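Local atomic coordinates of putative cell adhesion protein (Bacteroides eggerthii, PDB entry 4GPV), a protein that probably serves as a FimA-like fimbrial subunit, a building block of pili through which the bacterium is thought to adhere. Residues N49-L54 against G98-V103. Numbering follows the deposited sequence.
Sequences NYLVFL and GLFATV
The far edge of the Phe53 ring, at CZ, meets Phe100 CB. Phe53 CZ lies 3.5 Å from Phe100 CB, which sits close to the plane of the Phe53 ring. The same CZ leans obliquely on the Phe100 ring, 3.7 Å from Phe100 CG. The two ring planes are inclined at 50°, with centroids 5.4 Å apart. Leu51 reaches the Phe100 ring with one branch, also obliquely: its CD1 is 3.7 Å from Phe100 CD2. Val103 adds a looser touch, with CG1 4.3 Å from Phe53 CD2. Phe100 CG is anti to its carbonyl carbon (chi1 -58°), which brings the ring beside Leu51 CD1 and Phe53 CZ. No hydrogen bond crosses the contact. Two overlapping type I turns shape 98-103, and Val103 N bonds to Phe100 O in the second. All four touching residues are buried. Leu51 and Phe53 share one face of strand 50-56, which pairs with strands 66-68 and 83-90. An apolar cluster thus packs the loop between strand 83-90 and helix 106-111 onto that face of the sheet. Leu109 of the helix touches Phe53, Phe100 and Val103. Phe194 packs edge-to-face with Phe100, and Phe100 also rests on Val89 of strand 83-90.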
ATOM      1  N   ASN A  49     -16.439  -5.188   6.422  1.00 21.97           N
ATOM      2  CA  ASN A  49     -17.552  -5.257   5.486  1.00 22.01           C
ATOM      3  C   ASN A  49     -17.022  -5.677   4.128  1.00 23.23           C
ATOM      4  O   ASN A  49     -15.792  -5.670   3.904  1.00 21.38           O
ATOM      5  CB  ASN A  49     -18.250  -3.898   5.381  1.00 25.12           C
ATOM      6  CG  ASN A  49     -17.290  -2.789   5.039  1.00 26.37           C
ATOM      7  OD1 ASN A  49     -16.760  -2.719   3.910  1.00 24.27           O
ATOM      8  ND2 ASN A  49     -16.996  -1.953   6.038  1.00 24.46           N
ATOM      9  N   TYR A  50     -17.922  -6.065   3.231  1.00 21.54           N
ATOM     10  CA  TYR A  50     -17.473  -6.423   1.878  1.00 20.78           C
ATOM     11  C   TYR A  50     -18.635  -6.306   0.896  1.00 22.57           C
ATOM     12  O   TYR A  50     -19.788  -6.226   1.307  1.00 22.98           O
ATOM     13  CB  TYR A  50     -16.856  -7.844   1.846  1.00 21.14           C
ATOM     14  CG  TYR A  50     -17.800  -8.951   2.283  1.00 23.70           C
ATOM     15  CD1 TYR A  50     -17.919  -9.303   3.621  1.00 25.59           C
ATOM     16  CD2 TYR A  50     -18.585  -9.638   1.352  1.00 24.16           C
ATOM     17  CE1 TYR A  50     -18.794 -10.312   4.032  1.00 23.44           C
ATOM     18  CE2 TYR A  50     -19.461 -10.651   1.752  1.00 25.91           C
ATOM     19  CZ  TYR A  50     -19.546 -10.995   3.093  1.00 29.95           C
ATOM     20  OH  TYR A  50     -20.385 -11.992   3.519  1.00 29.37           O
ATOM     21  N   LEU A  51     -18.314  -6.294  -0.385  1.00 18.17           N
ATOM     22  CA  LEU A  51     -19.279  -6.287  -1.480  1.00 19.34           C
ATOM     23  C   LEU A  51     -19.027  -7.506  -2.349  1.00 21.20           C
ATOM     24  O   LEU A  51     -17.873  -7.831  -2.632  1.00 19.54           O
ATOM     25  CB  LEU A  51     -19.203  -5.005  -2.346  1.00 20.34           C
ATOM     26  CG  LEU A  51     -19.356  -3.647  -1.624  1.00 24.36           C
ATOM     27  CD1 LEU A  51     -18.939  -2.486  -2.547  1.00 22.72           C
ATOM     28  CD2 LEU A  51     -20.790  -3.441  -1.170  1.00 28.39           C
ATOM     29  N   VAL A  52     -20.089  -8.136  -2.820  1.00 19.66           N
ATOM     30  CA  VAL A  52     -19.984  -9.268  -3.756  1.00 18.48           C
ATOM     31  C   VAL A  52     -20.717  -8.859  -5.046  1.00 23.30           C
ATOM     32  O   VAL A  52     -21.898  -8.487  -5.008  1.00 24.00           O
ATOM     33  CB  VAL A  52     -20.522 -10.642  -3.228  1.00 22.46           C
ATOM     34  CG1 VAL A  52     -20.280 -11.776  -4.236  1.00 22.48           C
ATOM     35  CG2 VAL A  52     -19.939 -11.008  -1.862  1.00 21.74           C
ATOM     36  N   PHE A  53     -20.005  -8.917  -6.169  1.00 20.78           N
ATOM     37  CA  PHE A  53     -20.554  -8.631  -7.488  1.00 20.42           C
ATOM     38  C   PHE A  53     -20.615  -9.928  -8.270  1.00 23.69           C
ATOM     39  O   PHE A  53     -19.625 -10.659  -8.317  1.00 22.98           O
ATOM     40  CB  PHE A  53     -19.703  -7.597  -8.253  1.00 22.34           C
ATOM     41  CG  PHE A  53     -19.430  -6.322  -7.497  1.00 24.49           C
ATOM     42  CD1 PHE A  53     -18.408  -6.262  -6.549  1.00 27.26           C
ATOM     43  CD2 PHE A  53     -20.172  -5.176  -7.749  1.00 27.99           C
ATOM     44  CE1 PHE A  53     -18.158  -5.086  -5.835  1.00 28.03           C
ATOM     45  CE2 PHE A  53     -19.928  -3.995  -7.030  1.00 31.30           C
ATOM     46  CZ  PHE A  53     -18.928  -3.959  -6.078  1.00 29.44           C
ATOM     47  N   LEU A  54     -21.766 -10.215  -8.884  1.00 21.81           N
ATOM     48  CA  LEU A  54     -21.917 -11.418  -9.682  1.00 21.99           C
ATOM     49  C   LEU A  54     -22.177 -11.019 -11.118  1.00 25.18           C
ATOM     50  O   LEU A  54     -23.020 -10.160 -11.351  1.00 24.81           O
ATOM     51  CB  LEU A  54     -23.066 -12.304  -9.164  1.00 22.58           C
ATOM     52  CG  LEU A  54     -22.928 -12.856  -7.744  1.00 27.41           C
ATOM     53  CD1 LEU A  54     -24.248 -13.546  -7.301  1.00 28.23           C
ATOM     54  CD2 LEU A  54     -21.791 -13.826  -7.652  1.00 26.13           C
ATOM     55  N   GLY A  98     -20.412   5.119  -2.504  1.00 33.36           N
ATOM     56  CA  GLY A  98     -19.064   4.560  -2.475  1.00 30.64           C
ATOM     57  C   GLY A  98     -18.436   4.421  -3.849  1.00 29.92           C
ATOM     58  O   GLY A  98     -19.027   4.801  -4.871  1.00 29.07           O
ATOM     59  N   LEU A  99     -17.226   3.833  -3.884  1.00 25.41           N
ATOM     60  CA  LEU A  99     -16.465   3.670  -5.122  1.00 24.05           C
ATOM     61  C   LEU A  99     -17.152   2.833  -6.191  1.00 25.64           C
ATOM     62  O   LEU A  99     -16.891   3.040  -7.380  1.00 24.91           O
ATOM     63  CB  LEU A  99     -15.088   3.048  -4.809  1.00 23.35           C
ATOM     64  CG  LEU A  99     -14.144   3.948  -3.998  1.00 26.51           C
ATOM     65  CD1 LEU A  99     -12.961   3.180  -3.556  1.00 25.62           C
ATOM     66  CD2 LEU A  99     -13.698   5.186  -4.798  1.00 30.16           C
ATOM     67  N   PHE A 100     -18.035   1.920  -5.777  1.00 20.92           N
ATOM     68  CA  PHE A 100     -18.668   0.951  -6.650  1.00 20.47           C
ATOM     69  C   PHE A 100     -20.139   1.231  -6.966  1.00 25.78           C
ATOM     70  O   PHE A 100     -20.759   0.421  -7.670  1.00 25.97           O
ATOM     71  CB  PHE A 100     -18.562  -0.433  -6.015  1.00 20.99           C
ATOM     72  CG  PHE A 100     -17.121  -0.798  -5.761  1.00 21.46           C
ATOM     73  CD1 PHE A 100     -16.341  -1.354  -6.771  1.00 21.46           C
ATOM     74  CD2 PHE A 100     -16.530  -0.538  -4.528  1.00 22.76           C
ATOM     75  CE1 PHE A 100     -14.986  -1.644  -6.544  1.00 21.46           C
ATOM     76  CE2 PHE A 100     -15.183  -0.830  -4.304  1.00 23.27           C
ATOM     77  CZ  PHE A 100     -14.434  -1.405  -5.312  1.00 19.99           C
ATOM     78  N   ALA A 101     -20.679   2.341  -6.448  1.00 23.90           N
ATOM     79  CA  ALA A 101     -22.101   2.720  -6.618  1.00 25.93           C
ATOM     80  C   ALA A 101     -22.574   2.802  -8.080  1.00 31.69           C
ATOM     81  O   ALA A 101     -23.775   2.588  -8.333  1.00 30.78           O
ATOM     82  CB  ALA A 101     -22.343   4.058  -5.951  1.00 28.04           C
ATOM     83  N   THR A 102     -21.675   3.134  -9.043  1.00 27.97           N
ATOM     84  CA  THR A 102     -22.098   3.279 -10.454  1.00 27.72           C
ATOM     85  C   THR A 102     -21.711   2.060 -11.319  1.00 31.50           C
ATOM     86  O   THR A 102     -21.864   2.107 -12.536  1.00 31.42           O
ATOM     87  CB  THR A 102     -21.529   4.580 -11.067  1.00 36.00           C
ATOM     88  OG1 THR A 102     -20.110   4.475 -11.203  1.00 36.54           O
ATOM     89  CG2 THR A 102     -21.923   5.830 -10.285  1.00 36.18           C
ATOM     90  N   VAL A 103     -21.192   0.977 -10.702  1.00 25.71           N
ATOM     91  CA  VAL A 103     -20.823  -0.243 -11.438  1.00 24.43           C
ATOM     92  C   VAL A 103     -22.094  -0.894 -12.005  1.00 27.85           C
ATOM     93  O   VAL A 103     -23.029  -1.184 -11.244  1.00 27.51           O
ATOM     94  CB  VAL A 103     -20.039  -1.239 -10.558  1.00 26.22           C
ATOM     95  CG1 VAL A 103     -19.924  -2.604 -11.225  1.00 26.51           C
ATOM     96  CG2 VAL A 103     -18.655  -0.693 -10.210  1.00 25.66           C
TER